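Local coordinates for protein alkaline phosphatase (Antarctic bacterium, PDB 2W5V) that probably hydrolyses phosphate monoesters as a metal-dependent alkaline phosphatase of a cold-living bacterium, with zinc and magnesium ions at its active site, at residues G170-T175 against L215-M220; V296-D301 against P343-G348. The protein carries 1 engineered substitution. All coordinates share one frame; numbering follows the deposited sequence.

Contact 1: G170-T175 against L215-M220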
ATOM      1  N   GLY B 170      20.689  14.465 -19.853  1.00 24.70           N
ATOM      2  CA  GLY B 170      21.411  13.512 -20.677  1.00 21.99           C
ATOM      3  C   GLY B 170      22.040  14.053 -21.948  1.00 22.40           C
ATOM      4  O   GLY B 170      22.325  13.291 -22.872  1.00 28.20           O
ATOM      5  N   LEU B 171      22.278  15.360 -22.006  1.00 22.72           N
ATOM      6  CA  LEU B 171      22.908  15.945 -23.188  1.00 25.02           C
ATOM      7  C   LEU B 171      24.229  15.249 -23.529  1.00 24.78           C
ATOM      8  O   LEU B 171      24.602  15.131 -24.696  1.00 31.30           O
ATOM      9  CB  LEU B 171      23.133  17.448 -22.998  1.00 21.53           C
ATOM     10  CG  LEU B 171      23.651  18.220 -24.216  1.00 28.08           C
ATOM     11  CD1 LEU B 171      22.722  18.041 -25.412  1.00 25.70           C
ATOM     12  CD2 LEU B 171      23.808  19.691 -23.876  1.00 34.05           C
ATOM     13  N   ASN B 172      24.933  14.790 -22.501  1.00 27.22           N
ATOM     14  CA  ASN B 172      26.198  14.093 -22.684  1.00 28.26           C
ATOM     15  C   ASN B 172      26.100  12.898 -23.631  1.00 31.39           C
ATOM     16  O   ASN B 172      27.006  12.653 -24.428  1.00 30.86           O
ATOM     17  CB  ASN B 172      26.762  13.629 -21.335  1.00 29.08           C
ATOM     18  CG  ASN B 172      27.504  14.732 -20.596  1.00 32.50           C
ATOM     19  OD1 ASN B 172      27.757  15.804 -21.147  1.00 31.50           O
ATOM     20  ND2 ASN B 172      27.858  14.466 -19.340  1.00 30.94           N
ATOM     21  N   TYR B 173      25.007  12.147 -23.540  1.00 24.85           N
ATOM     22  CA  TYR B 173      24.860  10.921 -24.333  1.00 23.10           C
ATOM     23  C   TYR B 173      24.574  11.196 -25.811  1.00 25.12           C
ATOM     24  O   TYR B 173      24.627  10.290 -26.651  1.00 26.95           O
ATOM     25  CB  TYR B 173      23.807  10.010 -23.693  1.00 20.54           C
ATOM     26  CG  TYR B 173      24.176   9.709 -22.261  1.00 26.65           C
ATOM     27  CD1 TYR B 173      23.638  10.445 -21.210  1.00 25.61           C
ATOM     28  CD2 TYR B 173      25.116   8.728 -21.961  1.00 27.84           C
ATOM     29  CE1 TYR B 173      24.006  10.190 -19.898  1.00 29.76           C
ATOM     30  CE2 TYR B 173      25.485   8.465 -20.654  1.00 31.19           C
ATOM     31  CZ  TYR B 173      24.930   9.199 -19.629  1.00 30.21           C
ATOM     32  OH  TYR B 173      25.303   8.939 -18.332  1.00 34.20           O
ATOM     33  N   PHE B 174      24.304  12.457 -26.122  1.00 25.89           N
ATOM     34  CA  PHE B 174      24.061  12.882 -27.497  1.00 27.96           C
ATOM     35  C   PHE B 174      25.220  13.681 -28.117  1.00 31.40           C
ATOM     36  O   PHE B 174      25.425  13.643 -29.333  1.00 31.67           O
ATOM     37  CB  PHE B 174      22.775  13.711 -27.568  1.00 25.00           C
ATOM     38  CG  PHE B 174      21.533  12.927 -27.266  1.00 28.81           C
ATOM     39  CD1 PHE B 174      20.771  12.388 -28.289  1.00 25.34           C
ATOM     40  CD2 PHE B 174      21.128  12.722 -25.958  1.00 25.52           C
ATOM     41  CE1 PHE B 174      19.624  11.661 -28.012  1.00 26.35           C
ATOM     42  CE2 PHE B 174      19.982  11.994 -25.674  1.00 27.20           C
ATOM     43  CZ  PHE B 174      19.229  11.467 -26.702  1.00 24.39           C
ATOM     44  N   THR B 175      25.972  14.404 -27.294  1.00 31.80           N
ATOM     45  CA  THR B 175      26.962  15.338 -27.823  1.00 31.35           C
ATOM     46  C   THR B 175      28.378  15.170 -27.280  1.00 37.40           C
ATOM     47  O   THR B 175      29.297  15.854 -27.729  1.00 33.54           O
ATOM     48  CB  THR B 175      26.547  16.792 -27.566  1.00 36.74           C
ATOM     49  OG1 THR B 175      26.670  17.079 -26.169  1.00 39.27           O
ATOM     50  CG2 THR B 175      25.118  17.030 -28.017  1.00 43.35           C
ATOM     51  N   LEU B 215      18.098  19.373 -21.037  1.00 29.32           N
ATOM     52  CA  LEU B 215      18.354  20.539 -20.190  1.00 34.49           C
ATOM     53  C   LEU B 215      19.444  20.358 -19.134  1.00 39.23           C
ATOM     54  O   LEU B 215      19.583  21.179 -18.225  1.00 42.87           O
ATOM     55  CB  LEU B 215      17.047  20.992 -19.529  1.00 31.39           C
ATOM     56  CG  LEU B 215      15.921  21.309 -20.513  1.00 30.69           C
ATOM     57  CD1 LEU B 215      14.668  21.745 -19.777  1.00 33.88           C
ATOM     58  CD2 LEU B 215      16.381  22.382 -21.518  1.00 31.47           C
ATOM     59  N   ALA B 216      20.219  19.291 -19.261  1.00 31.50           N
ATOM     60  CA  ALA B 216      21.323  19.027 -18.349  1.00 25.60           C
ATOM     61  C   ALA B 216      22.267  18.053 -19.024  1.00 27.51           C
ATOM     62  O   ALA B 216      21.851  17.300 -19.896  1.00 24.77           O
ATOM     63  CB  ALA B 216      20.810  18.445 -17.035  1.00 22.17           C
ATOM     64  N   ASP B 217      23.536  18.074 -18.630  1.00 32.27           N
ATOM     65  CA  ASP B 217      24.524  17.176 -19.218  1.00 35.77           C
ATOM     66  C   ASP B 217      24.224  15.742 -18.813  1.00 30.16           C
ATOM     67  O   ASP B 217      24.278  14.836 -19.638  1.00 27.08           O
ATOM     68  CB  ASP B 217      25.941  17.562 -18.789  1.00 39.12           C
ATOM     69  CG  ASP B 217      26.377  18.909 -19.346  1.00 50.52           C
ATOM     70  OD1 ASP B 217      25.674  19.451 -20.227  1.00 50.76           O
ATOM     71  OD2 ASP B 217      27.425  19.422 -18.899  1.00 55.44           O
ATOM     72  N   GLU B 218      23.916  15.549 -17.531  1.00 30.31           N
ATOM     73  CA  GLU B 218      23.515  14.246 -17.016  1.00 27.41           C
ATOM     74  C   GLU B 218      22.107  14.344 -16.421  1.00 25.64           C
ATOM     75  O   GLU B 218      21.158  14.653 -17.133  1.00 28.68           O
ATOM     76  CB  GLU B 218      24.534  13.740 -15.995  1.00 31.74           C
ATOM     77  CG  GLU B 218      25.928  13.521 -16.592  1.00 34.64           C
ATOM     78  CD  GLU B 218      26.014  12.258 -17.432  1.00 44.34           C
ATOM     79  OE1 GLU B 218      26.779  12.239 -18.426  1.00 49.44           O
ATOM     80  OE2 GLU B 218      25.313  11.280 -17.100  1.00 47.33           O
ATOM     81  N   ALA B 219      21.959  14.108 -15.121  1.00 28.06           N
ATOM     82  CA  ALA B 219      20.646  14.243 -14.504  1.00 28.17           C
ATOM     83  C   ALA B 219      20.302  15.717 -14.346  1.00 26.53           C
ATOM     84  O   ALA B 219      21.195  16.562 -14.265  1.00 27.56           O
ATOM     85  CB  ALA B 219      20.614  13.547 -13.146  1.00 24.01           C
ATOM     86  N   MET B 220      19.009  16.021 -14.298  1.00 25.40           N
ATOM     87  CA  MET B 220      18.559  17.359 -13.925  1.00 21.19           C
ATOM     88  C   MET B 220      18.975  17.621 -12.486  1.00 24.06           C
ATOM     89  O   MET B 220      19.259  16.680 -11.739  1.00 26.36           O
ATOM     90  CB  MET B 220      17.037  17.470 -14.026  1.00 24.75           C
ATOM     91  CG  MET B 220      16.478  17.179 -15.411  1.00 26.30           C
ATOM     92  SD  MET B 220      16.901  18.493 -16.560  1.00 29.75           S
ATOM     93  CE  MET B 220      16.026  19.873 -15.814  1.00 32.18           C
TER
HETATM   94  O   HOH W   1      26.582  17.766 -22.227  1.00 44.44           O

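Contact 2: V296-D301 against P343-G348. With ZN (zinc ion), chain H.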
ATOM      1  N   VAL B 296      -5.494   8.881 -16.101  1.00 17.02           N
ATOM      2  CA  VAL B 296      -4.235   9.129 -15.418  1.00 14.72           C
ATOM      3  C   VAL B 296      -3.912   7.946 -14.524  1.00 17.64           C
ATOM      4  O   VAL B 296      -4.712   7.573 -13.665  1.00 17.91           O
ATOM      5  CB  VAL B 296      -4.308  10.387 -14.548  1.00 19.34           C
ATOM      6  CG1 VAL B 296      -2.991  10.597 -13.825  1.00 14.61           C
ATOM      7  CG2 VAL B 296      -4.673  11.613 -15.391  1.00 16.99           C
ATOM      8  N   ILE B 297      -2.738   7.360 -14.736  1.00 12.84           N
ATOM      9  CA  ILE B 297      -2.273   6.236 -13.939  1.00 14.00           C
ATOM     10  C   ILE B 297      -0.997   6.634 -13.217  1.00 13.79           C
ATOM     11  O   ILE B 297      -0.076   7.176 -13.827  1.00 18.00           O
ATOM     12  CB  ILE B 297      -1.949   5.014 -14.817  1.00 17.13           C
ATOM     13  CG1 ILE B 297      -3.180   4.591 -15.623  1.00 17.98           C
ATOM     14  CG2 ILE B 297      -1.437   3.863 -13.952  1.00 14.54           C
ATOM     15  CD1 ILE B 297      -2.824   3.836 -16.893  1.00 17.14           C
ATOM     16  N   VAL B 298      -0.953   6.372 -11.917  1.00 13.71           N
ATOM     17  CA  VAL B 298       0.226   6.671 -11.105  1.00 16.66           C
ATOM     18  C   VAL B 298       0.697   5.399 -10.416  1.00 17.13           C
ATOM     19  O   VAL B 298      -0.087   4.721  -9.735  1.00 18.03           O
ATOM     20  CB  VAL B 298      -0.077   7.709 -10.003  1.00 18.01           C
ATOM     21  CG1 VAL B 298       1.150   7.900  -9.120  1.00 18.64           C
ATOM     22  CG2 VAL B 298      -0.519   9.051 -10.609  1.00 15.94           C
ATOM     23  N   THR B 299       1.971   5.067 -10.576  1.00 16.26           N
ATOM     24  CA  THR B 299       2.507   3.902  -9.879  1.00 18.77           C
ATOM     25  C   THR B 299       4.013   4.046  -9.729  1.00 14.02           C
ATOM     26  O   THR B 299       4.573   5.069 -10.113  1.00 16.13           O
ATOM     27  CB  THR B 299       2.152   2.580 -10.602  1.00 23.27           C
ATOM     28  OG1 THR B 299       2.397   1.472  -9.725  1.00 25.72           O
ATOM     29  CG2 THR B 299       2.978   2.405 -11.871  1.00 21.28           C
ATOM     30  N   SER B 300       4.661   3.021  -9.190  1.00 12.25           N
ATOM     31  CA  SER B 300       6.120   3.003  -9.062  1.00 12.49           C
ATOM     32  C   SER B 300       6.642   1.696  -9.644  1.00 20.43           C
ATOM     33  O   SER B 300       5.881   0.749  -9.842  1.00 18.79           O
ATOM     34  CB  SER B 300       6.542   3.087  -7.591  1.00 13.94           C
ATOM     35  OG  SER B 300       5.810   4.094  -6.902  1.00 21.52           O
ATOM     36  N   ASP B 301       7.944   1.624  -9.882  1.00 16.82           N
ATOM     37  CA  ASP B 301       8.526   0.403 -10.423  1.00 13.69           C
ATOM     38  C   ASP B 301       8.904  -0.582  -9.317  1.00 14.19           C
ATOM     39  O   ASP B 301       8.915  -1.784  -9.543  1.00 17.63           O
ATOM     40  CB  ASP B 301       9.712   0.716 -11.367  1.00 16.27           C
ATOM     41  CG  ASP B 301      10.813   1.541 -10.701  1.00 18.85           C
ATOM     42  OD1 ASP B 301      10.543   2.176  -9.657  1.00 17.34           O
ATOM     43  OD2 ASP B 301      11.957   1.550 -11.233  1.00 15.42           O
ATOM     44  N   PRO B 343       1.540   0.311  -4.745  1.00 13.03           N
ATOM     45  CA  PRO B 343       0.223   0.882  -5.056  1.00 15.60           C
ATOM     46  C   PRO B 343       0.136   1.422  -6.476  1.00 19.03           C
ATOM     47  O   PRO B 343       1.098   1.997  -6.998  1.00 18.93           O
ATOM     48  CB  PRO B 343       0.085   2.050  -4.064  1.00 16.93           C
ATOM     49  CG  PRO B 343       1.165   1.868  -3.059  1.00 17.56           C
ATOM     50  CD  PRO B 343       2.259   1.073  -3.711  1.00 12.68           C
ATOM     51  N   VAL B 344      -1.020   1.214  -7.095  1.00 13.09           N
ATOM     52  CA  VAL B 344      -1.353   1.805  -8.377  1.00 14.43           C
ATOM     53  C   VAL B 344      -2.573   2.677  -8.151  1.00 16.38           C
ATOM     54  O   VAL B 344      -3.535   2.247  -7.504  1.00 17.23           O
ATOM     55  CB  VAL B 344      -1.762   0.721  -9.383  1.00  9.79           C
ATOM     56  CG1 VAL B 344      -2.262   1.354 -10.692  1.00 13.47           C
ATOM     57  CG2 VAL B 344      -0.607  -0.251  -9.615  1.00 10.19           C
ATOM     58  N   PHE B 345      -2.536   3.898  -8.681  1.00 13.43           N
ATOM     59  CA  PHE B 345      -3.662   4.821  -8.590  1.00 14.46           C
ATOM     60  C   PHE B 345      -4.139   5.144 -10.001  1.00 15.98           C
ATOM     61  O   PHE B 345      -3.325   5.373 -10.897  1.00 17.23           O
ATOM     62  CB  PHE B 345      -3.249   6.120  -7.891  1.00 15.01           C
ATOM     63  CG  PHE B 345      -2.642   5.925  -6.524  1.00 16.17           C
ATOM     64  CD1 PHE B 345      -3.436   5.964  -5.381  1.00 16.51           C
ATOM     65  CD2 PHE B 345      -1.279   5.728  -6.378  1.00 16.07           C
ATOM     66  CE1 PHE B 345      -2.883   5.786  -4.116  1.00 15.34           C
ATOM     67  CE2 PHE B 345      -0.712   5.560  -5.116  1.00 14.42           C
ATOM     68  CZ  PHE B 345      -1.523   5.593  -3.976  1.00 11.80           C
ATOM     69  N   ALA B 346      -5.453   5.175 -10.207  1.00 13.31           N
ATOM     70  CA  ALA B 346      -5.980   5.518 -11.529  1.00 13.68           C
ATOM     71  C   ALA B 346      -7.214   6.410 -11.453  1.00 11.06           C
ATOM     72  O   ALA B 346      -8.110   6.181 -10.651  1.00 18.49           O
ATOM     73  CB  ALA B 346      -6.284   4.253 -12.334  1.00 11.61           C
ATOM     74  N   TYR B 347      -7.252   7.416 -12.316  1.00 11.06           N
ATOM     75  CA  TYR B 347      -8.373   8.338 -12.386  1.00 15.62           C
ATOM     76  C   TYR B 347      -8.794   8.505 -13.840  1.00 20.70           C
ATOM     77  O   TYR B 347      -7.942   8.644 -14.715  1.00 20.57           O
ATOM     78  CB  TYR B 347      -7.983   9.714 -11.845  1.00 17.87           C
ATOM     79  CG  TYR B 347      -9.104  10.712 -12.030  1.00 22.89           C
ATOM     80  CD1 TYR B 347     -10.074  10.874 -11.054  1.00 25.87           C
ATOM     81  CD2 TYR B 347      -9.221  11.448 -13.204  1.00 24.37           C
ATOM     82  CE1 TYR B 347     -11.117  11.763 -11.229  1.00 32.35           C
ATOM     83  CE2 TYR B 347     -10.263  12.339 -13.389  1.00 31.27           C
ATOM     84  CZ  TYR B 347     -11.208  12.492 -12.399  1.00 37.73           C
ATOM     85  OH  TYR B 347     -12.250  13.377 -12.571  1.00 48.16           O
ATOM     86  N   GLY B 348     -10.098   8.530 -14.094  1.00 20.56           N
ATOM     87  CA  GLY B 348     -10.599   8.824 -15.425  1.00 18.78           C
ATOM     88  C   GLY B 348     -11.233   7.616 -16.090  1.00 17.41           C
ATOM     89  O   GLY B 348     -11.388   6.569 -15.463  1.00 20.55           O
TER
HETATM   90 ZN    ZN H1377      13.591   2.089 -10.183  1.00 19.01          ZN
HETATM   91  O   HOH W   2       3.009   4.037  -6.459  1.00 19.14           O

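Contact 1: G170-T175 against L215-M220
Glu218 reaches back to Asn172 and Tyr173 by a bend in its side chain: CG lies opposite the carbonyl carbon, and the fold at chi2 (-76°) turns the carboxylate round, although the CB itself starts off away from the 170-175 segment. Asn172 and Tyr173 set out with the same first torsion, CG beside the backbone N, and between them they take both carboxylate oxygens. Asn172 ND2 gives a hydrogen bond of 2.6 Å to Glu218 OE1, nearly in the amide plane and on the anti lone pair. Tyr173 OH donates to Glu218 OE2 at 2.6 Å, on the syn lone pair, with ring and carboxylate planes turned 74° apart. Two short bonds from two directions should fix the rotation of the carboxylate, and would be expected to stabilise its negative charge.

The amide oxygen of Asn172 is taken by a water, which lies 2.5 Å from Asn172 OD1 and donates to it, with a second, weak bond to Asp217 OD1, while Asp217 CB packs against the amide oxygen. Beneath the side chains, the backbone does the joining. Leu171 N bonds to Ala216 O at 2.9 Å, and Asn172 N bonds to Asp217 O at 2.9 Å on a lone pair of that carbonyl. Gly170 N adds only weak bonds, to Ala216 O and Glu218 O; with its phi of 99°, a CB would press against the carbonyl O of the preceding residue.

Tyr173 also packs on Ala155 of helix 151-158 and on Ser132 and Thr134. The backbone bonds tie two connections together near the surface: the turn from strand 165-169 into helix 172-175, and the loop leaving the neighbouring strand 210-214, as at the ends of adjacent parallel strands in an alpha/beta sheet.

Contact 2: V296-D301 against P343-G348
Val298 and Phe345 sit at the tight part of this contact, joined by a pair of backbone bonds: Val298 N to Phe345 O and Phe345 N to Val298 O, each 2.8 Å and almost straight. Val296 and Tyr347 repeat the pattern two residues further along, just as tightly. Between these two hydrogen-bonded pairs comes the non-hydrogen-bonded pair Ile297 and Ala346, whose Ile297 CA carries a C-H...O contact to Phe345 O.

Side chains alternate across the sheet. On one face Val298 CB meets Phe345 CB at 4.1 Å, and helix 267-291 packs against Val296, Val298 and Tyr347. On the other, Ile297 CG2 lies alongside Val344 CG1, both groups pointing the same way.

At the Tyr347 end only the phenol leads away from strand 296-299, in a partly exposed residue that still rests on helix 267-291. The pairing is looser at the Pro343 end, where a hydroxyl and a water replace direct backbone bonds. Thr299 OG1, anti to its own N (chi1 -166°), bonds to Pro343 O at 3.1 Å from above the carbonyl plane. A water bridges Pro343 O and Ser300 OG, whose hydroxyl also bonds to Ala45 O.

Two residues past Thr299, Asp301 OD2 binds zinc at 2.0 Å, with Asp43 and His302 among the other ligands, carried on the loops that follow neighbouring parallel strands 36-42 and 294-299, as in the alkaline phosphatase fold.

In the fold
Contact 1 and contact 2 lie on opposite sides of the chain's centre, their own centres 28 Å apart and their nearest atoms about 15 Å apart, yet both are built around the same large mixed sheet. Contact 2 pairs two of its strands in the buried interior; contact 1 gathers the segments that follow strands 165-169 and 210-214 near the surface. Their relation to the metal centre differs. Contact 2 supplies a zinc ligand directly, through Asp301. Contact 1 supplies none in this model: the side chain of Tyr173 stays about 13 Å from a bound magnesium and about 8 Å from the side chain of Asp135, the engineered residue at a predicted magnesium position.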